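BlEst2 (PDB 6WPX) probably hydrolyses ester bonds as a lipase or esterase, and is seen here in its propeptide form, with a C-terminal domain that has autoinhibitory effects. Local coordinates at residues A[82-86]-A[97-101]; A[91-96]-A[127-132]. One frame throughout, in Å; residues are numbered along the deposited sequence.

Overall arrangement
Both contacts lie in the alpha/beta-hydrolase-like part of the chain, their centres about 10 Å apart, and share helix 91-109. Contact 1 packs the end of strand 80-83 and the loop after it on residues 97-101; contact 2, at the start of the same helix, packs residues 91-96 against the C-terminal half of helix 121-131 and His132. The two are stitched together by a probable hydrogen bond from Asn94 ND2 to His86 O (2.9 Å) and by Ala99 CB packing on His132 CB (3.5 Å). Helix 121-131 follows strand 113-118 after a tight turn, where alpha/beta-hydrolases typically carry the nucleophile elbow; contact 2 grips that helix at its far side from the turn.

Contact 1: A[82-86]-A[97-101]; sequences FIDLH and MLAAK
Met97 reaches from helix 91-109 across Leu85 to His86 and has the most surface buried here. Its chain is extended at first, CG anti to the backbone N (chi1 174°), then bends at the sulfur and carries the methyl to the imidazole. There Met97 CE lies 3.3 Å from His86 NE2, and Met97 SD is 4.7 Å from the centroid of the His86 ring, an oblique Met-aromatic contact. Leu85 runs the other way alongside the thioether: its CD2 is 3.9 Å from Met97 SD. The same methyl presses on the next residue of the helix, with Leu85 CD2 also 3.9 Å from Leu98 CB. An alanine in place of Met97 would probably open a gap beside Leu85 and leave the His86 ring without its sulfur neighbour.

Ile83, on the strand, extends its CG1 branch to the helix. Ile83 CD1 meets Leu98 CD1 at 4.0 Å and presses tightly on Lys101 CB, at 3.5 Å. No hydrogen bond joins the two segments. Val53 of the adjacent strand touches both Ile83 and Leu85, while Trp34 flanks Ile83 and Lys101. Strand 80-83, helix 91-109 and strand 113-118 form a beta-alpha-beta crossover that passes over strand 50-53, as in the alpha/beta-hydrolase fold, and this apolar seam seats its helix on the sheet.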
ATOM      1  N   PHE A  82       5.405 -12.222 -21.330  1.00 21.00           N
ATOM      2  CA  PHE A  82       4.873 -11.052 -20.622  1.00 20.12           C
ATOM      3  C   PHE A  82       3.386 -11.090 -20.807  1.00 25.97           C
ATOM      4  O   PHE A  82       2.926 -11.339 -21.915  1.00 26.97           O
ATOM      5  CB  PHE A  82       5.479  -9.756 -21.229  1.00 21.38           C
ATOM      6  CG  PHE A  82       6.997  -9.763 -21.206  1.00 21.06           C
ATOM      7  CD1 PHE A  82       7.724 -10.352 -22.236  1.00 24.35           C
ATOM      8  CD2 PHE A  82       7.692  -9.236 -20.125  1.00 19.12           C
ATOM      9  CE1 PHE A  82       9.126 -10.413 -22.185  1.00 24.50           C
ATOM     10  CE2 PHE A  82       9.096  -9.272 -20.081  1.00 22.21           C
ATOM     11  CZ  PHE A  82       9.803  -9.887 -21.092  1.00 22.42           C
ATOM     12  N   ILE A  83       2.634 -10.865 -19.733  1.00 22.33           N
ATOM     13  CA  ILE A  83       1.182 -10.955 -19.770  1.00 21.89           C
ATOM     14  C   ILE A  83       0.496  -9.676 -19.288  1.00 24.86           C
ATOM     15  O   ILE A  83       1.004  -8.980 -18.403  1.00 21.60           O
ATOM     16  CB  ILE A  83       0.731 -12.214 -18.956  1.00 24.92           C
ATOM     17  CG1 ILE A  83      -0.793 -12.499 -19.136  1.00 26.37           C
ATOM     18  CG2 ILE A  83       1.142 -12.102 -17.452  1.00 24.04           C
ATOM     19  CD1 ILE A  83      -1.265 -13.846 -18.715  1.00 26.59           C
ATOM     20  N   ASP A  84      -0.671  -9.387 -19.873  1.00 22.22           N
ATOM     21  CA  ASP A  84      -1.526  -8.309 -19.435  1.00 22.92           C
ATOM     22  C   ASP A  84      -2.648  -9.002 -18.673  1.00 27.52           C
ATOM     23  O   ASP A  84      -3.321  -9.873 -19.227  1.00 26.81           O
ATOM     24  CB  ASP A  84      -2.161  -7.553 -20.618  1.00 26.60           C
ATOM     25  CG  ASP A  84      -1.219  -6.671 -21.402  1.00 34.57           C
ATOM     26  OD1 ASP A  84      -0.078  -6.496 -20.962  1.00 30.18           O
ATOM     27  OD2 ASP A  84      -1.639  -6.140 -22.453  1.00 38.18           O
ATOM     28  N   LEU A  85      -2.827  -8.644 -17.410  1.00 23.90           N
ATOM     29  CA  LEU A  85      -3.950  -9.105 -16.598  1.00 23.34           C
ATOM     30  C   LEU A  85      -4.811  -7.886 -16.450  1.00 26.92           C
ATOM     31  O   LEU A  85      -4.524  -6.874 -17.105  1.00 25.67           O
ATOM     32  CB  LEU A  85      -3.487  -9.633 -15.225  1.00 22.11           C
ATOM     33  CG  LEU A  85      -2.534 -10.852 -15.231  1.00 24.43           C
ATOM     34  CD1 LEU A  85      -2.222 -11.288 -13.811  1.00 20.92           C
ATOM     35  CD2 LEU A  85      -3.136 -12.042 -16.032  1.00 29.53           C
ATOM     36  N   HIS A  86      -5.870  -7.949 -15.624  1.00 24.23           N
ATOM     37  CA  HIS A  86      -6.694  -6.774 -15.407  1.00 23.68           C
ATOM     38  C   HIS A  86      -5.940  -5.765 -14.546  1.00 26.04           C
ATOM     39  O   HIS A  86      -5.416  -6.113 -13.484  1.00 25.87           O
ATOM     40  CB  HIS A  86      -8.031  -7.113 -14.750  1.00 24.73           C
ATOM     41  CG  HIS A  86      -8.932  -7.967 -15.587  1.00 29.68           C
ATOM     42  ND1 HIS A  86      -9.643  -7.435 -16.645  1.00 32.48           N
ATOM     43  CD2 HIS A  86      -9.268  -9.272 -15.449  1.00 32.33           C
ATOM     44  CE1 HIS A  86     -10.325  -8.445 -17.160  1.00 33.28           C
ATOM     45  NE2 HIS A  86     -10.132  -9.568 -16.475  1.00 33.36           N
ATOM     46  N   MET A  97      -7.590 -15.752 -14.697  1.00 29.38           N
ATOM     47  CA  MET A  97      -7.041 -15.411 -16.020  1.00 30.21           C
ATOM     48  C   MET A  97      -5.574 -15.864 -16.119  1.00 31.60           C
ATOM     49  O   MET A  97      -5.234 -16.510 -17.090  1.00 30.41           O
ATOM     50  CB  MET A  97      -7.125 -13.910 -16.269  1.00 32.54           C
ATOM     51  CG  MET A  97      -6.463 -13.471 -17.523  1.00 35.21           C
ATOM     52  SD  MET A  97      -6.572 -11.738 -17.806  1.00 38.18           S
ATOM     53  CE  MET A  97      -8.270 -11.596 -18.335  1.00 36.23           C
ATOM     54  N   LEU A  98      -4.745 -15.513 -15.138  1.00 27.87           N
ATOM     55  CA  LEU A  98      -3.337 -15.913 -15.171  1.00 26.11           C
ATOM     56  C   LEU A  98      -3.218 -17.430 -15.253  1.00 29.56           C
ATOM     57  O   LEU A  98      -2.467 -17.920 -16.087  1.00 29.06           O
ATOM     58  CB  LEU A  98      -2.581 -15.346 -13.961  1.00 24.22           C
ATOM     59  CG  LEU A  98      -1.068 -15.648 -13.851  1.00 27.18           C
ATOM     60  CD1 LEU A  98      -0.274 -15.153 -15.096  1.00 26.22           C
ATOM     61  CD2 LEU A  98      -0.509 -15.001 -12.602  1.00 25.04           C
ATOM     62  N   ALA A  99      -4.010 -18.172 -14.446  1.00 27.55           N
ATOM     63  CA  ALA A  99      -4.009 -19.637 -14.457  1.00 29.27           C
ATOM     64  C   ALA A  99      -4.359 -20.198 -15.835  1.00 35.23           C
ATOM     65  O   ALA A  99      -3.696 -21.133 -16.297  1.00 35.94           O
ATOM     66  CB  ALA A  99      -4.978 -20.168 -13.421  1.00 30.87           C
ATOM     67  N   ALA A 100      -5.386 -19.612 -16.498  1.00 33.51           N
ATOM     68  CA  ALA A 100      -5.831 -20.024 -17.834  1.00 34.61           C
ATOM     69  C   ALA A 100      -4.725 -19.791 -18.871  1.00 37.89           C
ATOM     70  O   ALA A 100      -4.444 -20.690 -19.666  1.00 38.24           O
ATOM     71  CB  ALA A 100      -7.093 -19.271 -18.221  1.00 36.44           C
ATOM     72  N   LYS A 101      -4.039 -18.627 -18.811  1.00 32.18           N
ATOM     73  CA  LYS A 101      -2.970 -18.307 -19.764  1.00 30.27           C
ATOM     74  C   LYS A 101      -1.697 -19.054 -19.476  1.00 33.42           C
ATOM     75  O   LYS A 101      -0.974 -19.357 -20.417  1.00 33.91           O
ATOM     76  CB  LYS A 101      -2.724 -16.788 -19.887  1.00 31.01           C
ATOM     77  CG  LYS A 101      -3.984 -15.934 -20.162  1.00 26.96           C
ATOM     78  CD  LYS A 101      -4.697 -16.290 -21.477  1.00 33.71           C
ATOM     79  CE  LYS A 101      -5.989 -15.521 -21.655  1.00 27.54           C
ATOM     80  NZ  LYS A 101      -6.571 -15.807 -22.984  1.00 39.75           N
TER

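Contact 2: A[91-96]-A[127-132]; sequences MQDNGA and SALIHH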
ATOM      1  N   MET A  91      -7.601 -10.324  -7.171  1.00 22.01           N
ATOM      2  CA  MET A  91      -6.669 -11.468  -7.311  1.00 21.30           C
ATOM      3  C   MET A  91      -7.436 -12.715  -7.766  1.00 28.98           C
ATOM      4  O   MET A  91      -6.808 -13.610  -8.305  1.00 28.75           O
ATOM      5  CB  MET A  91      -5.874 -11.735  -6.030  1.00 21.93           C
ATOM      6  CG  MET A  91      -6.637 -12.350  -4.897  1.00 25.32           C
ATOM      7  SD  MET A  91      -7.686 -11.234  -3.968  1.00 28.13           S
ATOM      8  CE  MET A  91      -6.490 -10.434  -2.911  1.00 24.31           C
ATOM      9  N   GLN A  92      -8.757 -12.741  -7.542  1.00 28.21           N
ATOM     10  CA  GLN A  92      -9.560 -13.881  -7.973  1.00 28.51           C
ATOM     11  C   GLN A  92      -9.702 -13.875  -9.507  1.00 30.66           C
ATOM     12  O   GLN A  92      -9.396 -14.872 -10.146  1.00 30.71           O
ATOM     13  CB  GLN A  92     -10.931 -13.902  -7.266  1.00 30.87           C
ATOM     14  CG  GLN A  92     -11.781 -15.132  -7.636  1.00 50.01           C
ATOM     15  CD  GLN A  92     -13.003 -15.332  -6.763  1.00 69.23           C
ATOM     16  OE1 GLN A  92     -13.701 -14.392  -6.371  1.00 64.31           O
ATOM     17  NE2 GLN A  92     -13.313 -16.580  -6.474  1.00 65.10           N
ATOM     18  N   ASP A  93     -10.135 -12.744 -10.086  1.00 27.63           N
ATOM     19  CA  ASP A  93     -10.290 -12.609 -11.542  1.00 27.41           C
ATOM     20  C   ASP A  93      -8.937 -12.670 -12.205  1.00 27.72           C
ATOM     21  O   ASP A  93      -8.792 -13.335 -13.233  1.00 27.19           O
ATOM     22  CB  ASP A  93     -10.984 -11.302 -11.906  1.00 29.21           C
ATOM     23  CG  ASP A  93     -12.422 -11.223 -11.430  1.00 37.47           C
ATOM     24  OD1 ASP A  93     -13.072 -12.289 -11.304  1.00 40.39           O
ATOM     25  OD2 ASP A  93     -12.910 -10.114 -11.238  1.00 35.11           O
ATOM     26  N   ASN A  94      -7.942 -12.010 -11.611  1.00 21.92           N
ATOM     27  CA  ASN A  94      -6.585 -12.048 -12.156  1.00 20.78           C
ATOM     28  C   ASN A  94      -5.941 -13.415 -12.022  1.00 26.83           C
ATOM     29  O   ASN A  94      -5.296 -13.867 -12.956  1.00 27.57           O
ATOM     30  CB  ASN A  94      -5.721 -10.939 -11.591  1.00 15.96           C
ATOM     31  CG  ASN A  94      -5.880  -9.675 -12.390  1.00 30.68           C
ATOM     32  OD1 ASN A  94      -6.656  -9.627 -13.348  1.00 29.47           O
ATOM     33  ND2 ASN A  94      -5.131  -8.645 -12.056  1.00 22.98           N
ATOM     34  N   GLY A  95      -6.180 -14.087 -10.902  1.00 24.03           N
ATOM     35  CA  GLY A  95      -5.712 -15.446 -10.656  1.00 23.42           C
ATOM     36  C   GLY A  95      -6.330 -16.421 -11.639  1.00 29.80           C
ATOM     37  O   GLY A  95      -5.614 -17.248 -12.205  1.00 30.25           O
ATOM     38  N   ALA A  96      -7.660 -16.311 -11.895  1.00 28.33           N
ATOM     39  CA  ALA A  96      -8.323 -17.205 -12.863  1.00 30.09           C
ATOM     40  C   ALA A  96      -7.765 -16.998 -14.285  1.00 31.86           C
ATOM     41  O   ALA A  96      -7.448 -17.973 -14.953  1.00 31.44           O
ATOM     42  CB  ALA A  96      -9.832 -17.005 -12.839  1.00 32.12           C
ATOM     43  N   SER A 127      -2.788 -16.576  -6.212  1.00 23.95           N
ATOM     44  CA  SER A 127      -4.168 -16.957  -6.464  1.00 23.93           C
ATOM     45  C   SER A 127      -4.214 -17.934  -7.641  1.00 26.41           C
ATOM     46  O   SER A 127      -4.874 -18.963  -7.530  1.00 27.32           O
ATOM     47  CB  SER A 127      -5.015 -15.728  -6.760  1.00 25.70           C
ATOM     48  OG  SER A 127      -6.297 -16.135  -7.197  1.00 30.20           O
ATOM     49  N   ALA A 128      -3.507 -17.621  -8.757  1.00 22.91           N
ATOM     50  CA  ALA A 128      -3.459 -18.497  -9.930  1.00 24.40           C
ATOM     51  C   ALA A 128      -2.976 -19.875  -9.519  1.00 30.13           C
ATOM     52  O   ALA A 128      -3.648 -20.859  -9.807  1.00 31.67           O
ATOM     53  CB  ALA A 128      -2.520 -17.928 -10.996  1.00 24.35           C
ATOM     54  N   LEU A 129      -1.869 -19.950  -8.791  1.00 25.78           N
ATOM     55  CA  LEU A 129      -1.291 -21.242  -8.411  1.00 26.90           C
ATOM     56  C   LEU A 129      -2.075 -22.025  -7.379  1.00 30.52           C
ATOM     57  O   LEU A 129      -2.274 -23.222  -7.552  1.00 29.16           O
ATOM     58  CB  LEU A 129       0.146 -21.038  -7.935  1.00 26.58           C
ATOM     59  CG  LEU A 129       1.209 -21.133  -9.028  1.00 33.19           C
ATOM     60  CD1 LEU A 129       1.124 -20.002  -9.994  1.00 33.17           C
ATOM     61  CD2 LEU A 129       2.558 -21.110  -8.432  1.00 37.03           C
ATOM     62  N   ILE A 130      -2.478 -21.361  -6.288  1.00 26.99           N
ATOM     63  CA  ILE A 130      -3.139 -22.030  -5.179  1.00 28.50           C
ATOM     64  C   ILE A 130      -4.651 -22.208  -5.391  1.00 31.86           C
ATOM     65  O   ILE A 130      -5.147 -23.318  -5.273  1.00 31.77           O
ATOM     66  CB  ILE A 130      -2.780 -21.285  -3.861  1.00 30.54           C
ATOM     67  CG1 ILE A 130      -1.264 -21.494  -3.541  1.00 29.69           C
ATOM     68  CG2 ILE A 130      -3.708 -21.716  -2.694  1.00 31.46           C
ATOM     69  CD1 ILE A 130      -0.614 -20.544  -2.568  1.00 28.02           C
ATOM     70  N   HIS A 131      -5.372 -21.137  -5.688  1.00 29.78           N
ATOM     71  CA  HIS A 131      -6.825 -21.180  -5.823  1.00 30.56           C
ATOM     72  C   HIS A 131      -7.307 -21.519  -7.247  1.00 36.14           C
ATOM     73  O   HIS A 131      -8.478 -21.850  -7.426  1.00 36.92           O
ATOM     74  CB  HIS A 131      -7.438 -19.874  -5.296  1.00 30.54           C
ATOM     75  CG  HIS A 131      -7.032 -19.576  -3.882  1.00 32.62           C
ATOM     76  ND1 HIS A 131      -7.411 -20.395  -2.832  1.00 34.97           N
ATOM     77  CD2 HIS A 131      -6.270 -18.572  -3.395  1.00 32.43           C
ATOM     78  CE1 HIS A 131      -6.906 -19.847  -1.741  1.00 33.36           C
ATOM     79  NE2 HIS A 131      -6.210 -18.750  -2.028  1.00 32.18           N
ATOM     80  N   HIS A 132      -6.412 -21.481  -8.252  1.00 32.88           N
ATOM     81  CA  HIS A 132      -6.815 -21.810  -9.629  1.00 32.16           C
ATOM     82  C   HIS A 132      -5.943 -22.883 -10.227  1.00 36.03           C
ATOM     83  O   HIS A 132      -5.858 -23.012 -11.447  1.00 35.74           O
ATOM     84  CB  HIS A 132      -6.902 -20.548 -10.505  1.00 31.22           C
ATOM     85  CG  HIS A 132      -7.931 -19.598 -10.007  1.00 34.51           C
ATOM     86  ND1 HIS A 132      -7.611 -18.612  -9.091  1.00 35.29           N
ATOM     87  CD2 HIS A 132      -9.261 -19.573 -10.232  1.00 36.29           C
ATOM     88  CE1 HIS A 132      -8.754 -18.005  -8.812  1.00 33.75           C
ATOM     89  NE2 HIS A 132      -9.764 -18.537  -9.492  1.00 35.24           N
TER
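Gly95 and Ala128 mark the crossing of helices 91-96 and 127-131, whose axes cross almost at a right angle (-85°), 8.2 Å apart at their closest, with Gly95 CA only 3.9 Å from Ala128 CA. This is a glycine-mediated helix crossing within the alpha/beta-hydrolase-like domain, between the helix of a beta-alpha-beta crossover and the helix that follows strand 113-118. A beta carbon on Gly95 would point at the other helix and collide with Ser127 OG. The close backbones also bring Ala128 CA to 3.4 Å from Gly95 O, a CA-H...O contact.

Ser127 supplies the hydrogen bond between the segments. Its hydroxyl, anti to the backbone N (chi1 171°), donates to Met91 O at 2.8 Å, from well above the carbonyl plane (50° out of it). Gly95 N, the helical donor to the same oxygen, comes from the opposite face at 2.7 Å, so one buried carbonyl is gripped by two donors. The Met91 side chain starts against Ser127 CB, and its bent end leads off to Phe183, Met184 and Phe187 of helix 181-191.

His132 has the most surface buried. It lays one ring face on the backbone of helix 91-109, with the peptide joining Gly95 to Ala96 over it, and Ala96 CB makes a CH-pi contact on the ring, 4.0 Å from the centroid. The ring's rotation is steadied by a somewhat long, bent bond within its own segment, His132 ND1 to Ser127 O (3.2 Å), and Ala96 N then lies 3.6 Å above the plane of the His132 ring, over its centre.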